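Local structure of RNA polymerase II subunit A C-terminal domain phosphatase SSU72 (Homo sapiens, 4H3K) at residues 82-87 / 103-108; 41-46 / 109-114. The protein dephosphorylates phosphoserine and phosphothreonine in the C-terminal domain of RNA polymerase II and takes part in RNA processing, termination and pre-mRNA polyadenylation. The protein carries 1 engineered substitution. One frame throughout, in Å; residues are numbered along the deposited sequence.

How the contacts relate
Contacts 1 and 2 adjoin each other, their centres about 12 Å apart, and both involve helix 101-109 or the loop that leaves it. In the sequence, both segments of contact 1 fall between those of contact 2. The two are joined by charge and by packing: R107 NH1 of contact 1 forms a salt bridge of 2.9 Å with E41 OE2 of contact 2, and D82 OD1 lies 3.8 Å from CD of K109. The turn between strand 27-32 and helix 38-48, probably the phosphate-binding loop as in low-molecular-weight tyrosine phosphatases, lies close by: its Q36 is touched by M84 and L105, and helix 38-48 carries H43 and N44.

Contact 1. Residues 82-87 / 103-108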
loop_
_atom_site.group_PDB
_atom_site.type_symbol
_atom_site.label_atom_id
_atom_site.label_comp_id
_atom_site.label_asym_id
_atom_site.label_seq_id
_atom_site.Cartn_x
_atom_site.Cartn_y
_atom_site.Cartn_z
ATOM N N ASP B 82 24.817 -22.014 -3.818
ATOM C CA ASP B 82 26.079 -22.761 -3.810
ATOM C C ASP B 82 25.893 -24.192 -3.292
ATOM O O ASP B 82 26.437 -25.130 -3.869
ATOM C CB ASP B 82 27.111 -22.002 -2.982
ATOM C CG ASP B 82 28.498 -22.526 -3.178
ATOM O OD1 ASP B 82 29.038 -22.340 -4.283
ATOM O OD2 ASP B 82 29.025 -23.146 -2.233
ATOM N N GLN B 83 25.113 -24.374 -2.229
ATOM C CA GLN B 83 24.814 -25.731 -1.746
ATOM C C GLN B 83 24.065 -26.535 -2.814
ATOM O O GLN B 83 24.388 -27.691 -3.050
ATOM C CB GLN B 83 24.070 -25.721 -0.400
ATOM C CG GLN B 83 24.929 -25.196 0.738
ATOM C CD GLN B 83 24.150 -24.909 2.010
ATOM O OE1 GLN B 83 23.127 -24.239 1.994
ATOM N NE2 GLN B 83 24.651 -25.417 3.133
ATOM N N MET B 84 23.115 -25.899 -3.504
ATOM C CA MET B 84 22.373 -26.557 -4.589
ATOM C C MET B 84 23.290 -26.938 -5.737
ATOM O O MET B 84 23.165 -28.028 -6.318
ATOM C CB MET B 84 21.234 -25.673 -5.115
ATOM C CG MET B 84 20.100 -25.505 -4.153
ATOM S SD MET B 84 18.974 -24.216 -4.726
ATOM C CE MET B 84 18.368 -23.646 -3.141
ATOM N N TYR B 85 24.203 -26.029 -6.056
ATOM C CA TYR B 85 25.200 -26.242 -7.094
ATOM C C TYR B 85 26.005 -27.505 -6.785
ATOM O O TYR B 85 26.088 -28.411 -7.616
ATOM C CB TYR B 85 26.122 -25.029 -7.196
ATOM C CG TYR B 85 27.102 -25.084 -8.344
ATOM C CD1 TYR B 85 28.310 -25.767 -8.223
ATOM C CD2 TYR B 85 26.820 -24.441 -9.553
ATOM C CE1 TYR B 85 29.213 -25.817 -9.278
ATOM C CE2 TYR B 85 27.709 -24.494 -10.615
ATOM C CZ TYR B 85 28.906 -25.182 -10.467
ATOM O OH TYR B 85 29.788 -25.223 -11.518
ATOM N N ASN B 86 26.556 -27.569 -5.576
ATOM C CA ASN B 86 27.413 -28.701 -5.177
ATOM C C ASN B 86 26.641 -30.003 -5.071
ATOM O O ASN B 86 27.130 -31.043 -5.480
ATOM C CB ASN B 86 28.139 -28.404 -3.874
ATOM C CG ASN B 86 29.079 -27.228 -3.998
ATOM O OD1 ASN B 86 29.766 -27.077 -5.000
ATOM N ND2 ASN B 86 29.112 -26.389 -2.981
ATOM N N ASP B 87 25.435 -29.936 -4.527
ATOM C CA ASP B 87 24.529 -31.079 -4.518
ATOM C C ASP B 87 24.281 -31.606 -5.939
ATOM O O ASP B 87 24.395 -32.809 -6.186
ATOM C CB ASP B 87 23.213 -30.722 -3.828
ATOM C CG ASP B 87 22.239 -31.891 -3.775
ATOM O OD1 ASP B 87 22.541 -32.892 -3.094
ATOM O OD2 ASP B 87 21.164 -31.814 -4.406
ATOM N N HIS B 103 24.837 -23.524 -14.560
ATOM C CA HIS B 103 25.066 -22.150 -15.015
ATOM C C HIS B 103 24.073 -21.175 -14.354
ATOM O O HIS B 103 24.478 -20.114 -13.885
ATOM C CB HIS B 103 25.005 -22.066 -16.550
ATOM C CG HIS B 103 25.328 -20.704 -17.101
ATOM N ND1 HIS B 103 24.464 -19.634 -17.001
ATOM C CD2 HIS B 103 26.418 -20.239 -17.764
ATOM C CE1 HIS B 103 25.006 -18.570 -17.565
ATOM N NE2 HIS B 103 26.190 -18.909 -18.038
ATOM N N MET B 104 22.787 -21.546 -14.309
ATOM C CA MET B 104 21.747 -20.729 -13.646
ATOM C C MET B 104 22.081 -20.515 -12.171
ATOM O O MET B 104 22.032 -19.389 -11.678
ATOM C CB MET B 104 20.384 -21.398 -13.765
ATOM C CG MET B 104 19.209 -20.544 -13.250
ATOM S SD MET B 104 17.726 -21.559 -13.264
ATOM C CE MET B 104 17.949 -22.597 -11.812
ATOM N N LEU B 105 22.434 -21.601 -11.478
ATOM C CA LEU B 105 22.803 -21.522 -10.064
ATOM C C LEU B 105 24.008 -20.623 -9.802
ATOM O O LEU B 105 24.015 -19.841 -8.855
ATOM C CB LEU B 105 23.003 -22.920 -9.457
ATOM C CG LEU B 105 21.717 -23.718 -9.191
ATOM C CD1 LEU B 105 22.012 -25.196 -8.848
ATOM C CD2 LEU B 105 20.828 -23.081 -8.105
ATOM N N ASP B 106 25.020 -20.746 -10.662
ATOM C CA ASP B 106 26.201 -19.889 -10.633
ATOM C C ASP B 106 25.844 -18.429 -10.867
ATOM O O ASP B 106 26.317 -17.550 -10.146
ATOM C CB ASP B 106 27.200 -20.350 -11.694
ATOM C CG ASP B 106 28.479 -19.557 -11.663
ATOM O OD1 ASP B 106 29.201 -19.645 -10.652
ATOM O OD2 ASP B 106 28.758 -18.839 -12.644
ATOM N N ARG B 107 25.015 -18.163 -11.871
ATOM C CA ARG B 107 24.491 -16.793 -12.096
ATOM C C ARG B 107 23.807 -16.263 -10.810
ATOM O O ARG B 107 24.032 -15.108 -10.383
ATOM C CB ARG B 107 23.511 -16.796 -13.287
ATOM C CG ARG B 107 23.008 -15.449 -13.792
ATOM C CD ARG B 107 21.876 -14.833 -12.919
ATOM N NE ARG B 107 20.749 -15.734 -12.666
ATOM C CZ ARG B 107 19.878 -16.145 -13.583
ATOM N NH1 ARG B 107 19.969 -15.720 -14.844
ATOM N NH2 ARG B 107 18.898 -16.964 -13.229
ATOM N N ASN B 108 22.992 -17.125 -10.193
ATOM C CA ASN B 108 22.201 -16.750 -9.029
ATOM C C ASN B 108 23.099 -16.375 -7.864
ATOM O O ASN B 108 22.886 -15.357 -7.204
ATOM C CB ASN B 108 21.217 -17.881 -8.630
ATOM C CG ASN B 108 20.052 -18.040 -9.626
ATOM O OD1 ASN B 108 19.888 -17.229 -10.525
ATOM N ND2 ASN B 108 19.259 -19.110 -9.472
#
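The ring of Y85 turns its edge to L105: CD2 lies 4.1 Å from L105 CB, near the ring plane, so an aromatic C-H meets aliphatic carbon. N86 OD1 also lies at an edge of this ring, in its plane, while the backbone N of D106 approaches obliquely. With CG opposite the backbone N (chi1 -174°), the CD2 edge of the ring is brought against L105 CB; tyrosine suits this partly exposed place, its ring carbon packing on leucine. A second flat group, the guanidinium of R107, has N108 OD1 in its plane at one edge; NE (2.7 Å) and NH2 (2.9 Å) both donate to that oxygen, and N108 ND2 donates to the carbonyl O of Q36, so that the two ends of the amide together set its orientation.

Helices 81-98 and 101-109 form an antiparallel hairpin, the segment axes 9.2 Å apart at 158°. L105 packs as a knob into the hole formed by Y81, M84, Y85 and L88: its CD1 approaches the backbone N of Y85 at 3.6 Å and CB of M84 at 3.8 Å, while CD2 lies 4.0 Å from M84 SD. Leucine suits this place because its branched end can meet backbone and side chain at once. The side chains of M84 and L105 cross at about a right angle. M84 runs on, extended, to touch Q36 in the turn ahead of helix 38-48, a loop also met by L105. On the more exposed flank, the carboxylate of D106 is engaged by R110 in a salt bridge.

Contact 2. Residues 41-46 / 109-114; sequences EAHNIL and KRIKPR
N44, on helix 38-48, comes nearest to I111 in backbone terms, their CA atoms 7.5 Å apart, where the chain has left helix 101-109 and runs as an irregular loop. The isoleucine touches the helix with both its branches. Its CG2 sits over one face of the H43 imidazole, 3.6 Å from the ring centroid and 15° off the ring normal, a CH-pi contact displaced a little toward the rim. Its CD1 goes to N44 instead, 3.8 Å from CB and 4.0 Å from ND2. A chi1 of -69° places CG1 beside the backbone N and CG2 opposite it, which splits the side chain between the two neighbours; a beta-branched residue is well suited to that fork.

H43 offers a flat face to a methyl group while its ND1 is hydrogen-bonded to S55 OG. That bond would hold the ring's rotation. K112 CD approaches obliquely, a marginal 4.5 Å from H43 CE1. A long lysine fits here because its reach brings NZ to the same serine as the histidine, 4.7 Å from H43 ND1, and on to a salt bridge with E116.

Helix 38-48 packs through A42 and L46 on strand 27-32, and strand and helix together form the first beta-alpha unit of a Rossmann-like alpha/beta fold as in low-molecular-weight tyrosine phosphatases, though Ssu72 forms its own family.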
loop_
_atom_site.group_PDB
_atom_site.type_symbol
_atom_site.label_atom_id
_atom_site.label_comp_id
_atom_site.label_asym_id
_atom_site.label_seq_id
_atom_site.Cartn_x
_atom_site.Cartn_y
_atom_site.Cartn_z
ATOM N N GLU B 41 16.434 -14.149 -13.586
ATOM C CA GLU B 41 16.661 -13.565 -14.922
ATOM C C GLU B 41 16.229 -12.091 -14.960
ATOM O O GLU B 41 16.933 -11.233 -15.518
ATOM C CB GLU B 41 15.891 -14.366 -15.970
ATOM C CG GLU B 41 16.396 -14.187 -17.416
ATOM C CD GLU B 41 17.857 -14.597 -17.571
ATOM O OE1 GLU B 41 18.620 -13.785 -18.074
ATOM O OE2 GLU B 41 18.240 -15.702 -17.140
ATOM N N ALA B 42 15.084 -11.792 -14.354
ATOM C CA ALA B 42 14.564 -10.424 -14.342
ATOM C C ALA B 42 15.379 -9.559 -13.383
ATOM O O ALA B 42 15.674 -8.440 -13.703
ATOM C CB ALA B 42 13.070 -10.413 -13.954
ATOM N N HIS B 43 15.737 -10.102 -12.213
ATOM C CA HIS B 43 16.563 -9.396 -11.226
ATOM C C HIS B 43 17.845 -8.978 -11.932
ATOM O O HIS B 43 18.229 -7.806 -11.882
ATOM C CB HIS B 43 16.880 -10.339 -10.055
ATOM C CG HIS B 43 17.534 -9.686 -8.872
ATOM N ND1 HIS B 43 17.301 -10.111 -7.576
ATOM C CD2 HIS B 43 18.436 -8.680 -8.781
ATOM C CE1 HIS B 43 18.018 -9.383 -6.741
ATOM N NE2 HIS B 43 18.710 -8.502 -7.444
ATOM N N ASN B 44 18.471 -9.928 -12.623
ATOM C CA ASN B 44 19.730 -9.670 -13.320
ATOM C C ASN B 44 19.601 -8.546 -14.371
ATOM O O ASN B 44 20.386 -7.581 -14.339
ATOM C CB ASN B 44 20.303 -10.975 -13.915
ATOM C CG ASN B 44 21.752 -10.819 -14.443
ATOM O OD1 ASN B 44 21.988 -10.918 -15.652
ATOM N ND2 ASN B 44 22.701 -10.553 -13.548
ATOM N N ILE B 45 18.628 -8.647 -15.281
ATOM C CA ILE B 45 18.464 -7.621 -16.330
ATOM C C ILE B 45 18.133 -6.250 -15.688
ATOM O O ILE B 45 18.762 -5.224 -16.006
ATOM C CB ILE B 45 17.354 -8.003 -17.380
ATOM C CG1 ILE B 45 17.680 -9.338 -18.107
ATOM C CG2 ILE B 45 17.160 -6.879 -18.434
ATOM C CD1 ILE B 45 19.119 -9.615 -18.338
ATOM N N LEU B 46 17.167 -6.232 -14.764
ATOM C CA LEU B 46 16.747 -4.955 -14.148
ATOM C C LEU B 46 17.917 -4.322 -13.418
ATOM O O LEU B 46 18.172 -3.130 -13.576
ATOM C CB LEU B 46 15.538 -5.131 -13.229
ATOM C CG LEU B 46 14.214 -5.403 -13.985
ATOM C CD1 LEU B 46 13.150 -5.862 -13.044
ATOM C CD2 LEU B 46 13.684 -4.167 -14.722
ATOM N N LYS B 109 24.118 -17.200 -7.642
ATOM C CA LYS B 109 25.075 -16.979 -6.567
ATOM C C LYS B 109 25.738 -15.606 -6.661
ATOM O O LYS B 109 25.977 -14.951 -5.647
ATOM C CB LYS B 109 26.156 -18.071 -6.555
ATOM C CG LYS B 109 26.749 -18.265 -5.159
ATOM C CD LYS B 109 28.200 -18.710 -5.190
ATOM C CE LYS B 109 28.869 -18.379 -3.856
ATOM N NZ LYS B 109 30.347 -18.226 -4.020
ATOM N N ARG B 110 26.026 -15.184 -7.884
ATOM C CA ARG B 110 26.645 -13.888 -8.142
ATOM C C ARG B 110 25.713 -12.732 -7.861
ATOM O O ARG B 110 26.156 -11.593 -7.830
ATOM C CB ARG B 110 27.121 -13.824 -9.589
ATOM C CG ARG B 110 28.377 -14.655 -9.790
ATOM C CD ARG B 110 28.694 -14.924 -11.250
ATOM N NE ARG B 110 29.510 -16.142 -11.388
ATOM C CZ ARG B 110 30.791 -16.253 -11.018
ATOM N NH1 ARG B 110 31.434 -15.228 -10.471
ATOM N NH2 ARG B 110 31.438 -17.399 -11.189
ATOM N N ILE B 111 24.422 -13.014 -7.653
ATOM C CA ILE B 111 23.485 -11.949 -7.296
ATOM C C ILE B 111 23.278 -11.854 -5.778
ATOM O O ILE B 111 23.279 -10.758 -5.199
ATOM C CB ILE B 111 22.125 -12.114 -8.018
ATOM C CG1 ILE B 111 22.293 -11.851 -9.525
ATOM C CG2 ILE B 111 21.071 -11.179 -7.370
ATOM C CD1 ILE B 111 21.092 -12.306 -10.390
ATOM N N LYS B 112 23.081 -13.009 -5.145
ATOM C CA LYS B 112 22.768 -13.064 -3.732
ATOM C C LYS B 112 22.951 -14.498 -3.259
ATOM O O LYS B 112 22.967 -15.412 -4.072
ATOM C CB LYS B 112 21.329 -12.565 -3.479
ATOM C CG LYS B 112 20.251 -13.468 -4.050
ATOM C CD LYS B 112 18.879 -12.787 -3.946
ATOM C CE LYS B 112 17.759 -13.761 -4.242
ATOM N NZ LYS B 112 16.391 -13.110 -4.085
ATOM N N PRO B 113 23.100 -14.704 -1.946
ATOM C CA PRO B 113 23.524 -16.055 -1.543
ATOM C C PRO B 113 22.434 -17.141 -1.547
ATOM O O PRO B 113 22.751 -18.321 -1.744
ATOM C CB PRO B 113 24.091 -15.842 -0.140
ATOM C CG PRO B 113 23.415 -14.634 0.370
ATOM C CD PRO B 113 23.124 -13.753 -0.819
ATOM N N ARG B 114 21.168 -16.770 -1.351
ATOM C CA ARG B 114 20.086 -17.756 -1.344
ATOM C C ARG B 114 18.751 -17.218 -1.853
ATOM O O ARG B 114 18.521 -16.003 -1.841
ATOM C CB ARG B 114 19.905 -18.386 0.053
ATOM C CG ARG B 114 19.521 -17.405 1.128
ATOM C CD ARG B 114 19.094 -18.087 2.424
ATOM N NE ARG B 114 18.324 -17.133 3.221
ATOM C CZ ARG B 114 17.002 -16.931 3.132
ATOM N NH1 ARG B 114 16.233 -17.643 2.304
ATOM N NH2 ARG B 114 16.438 -16.013 3.900
#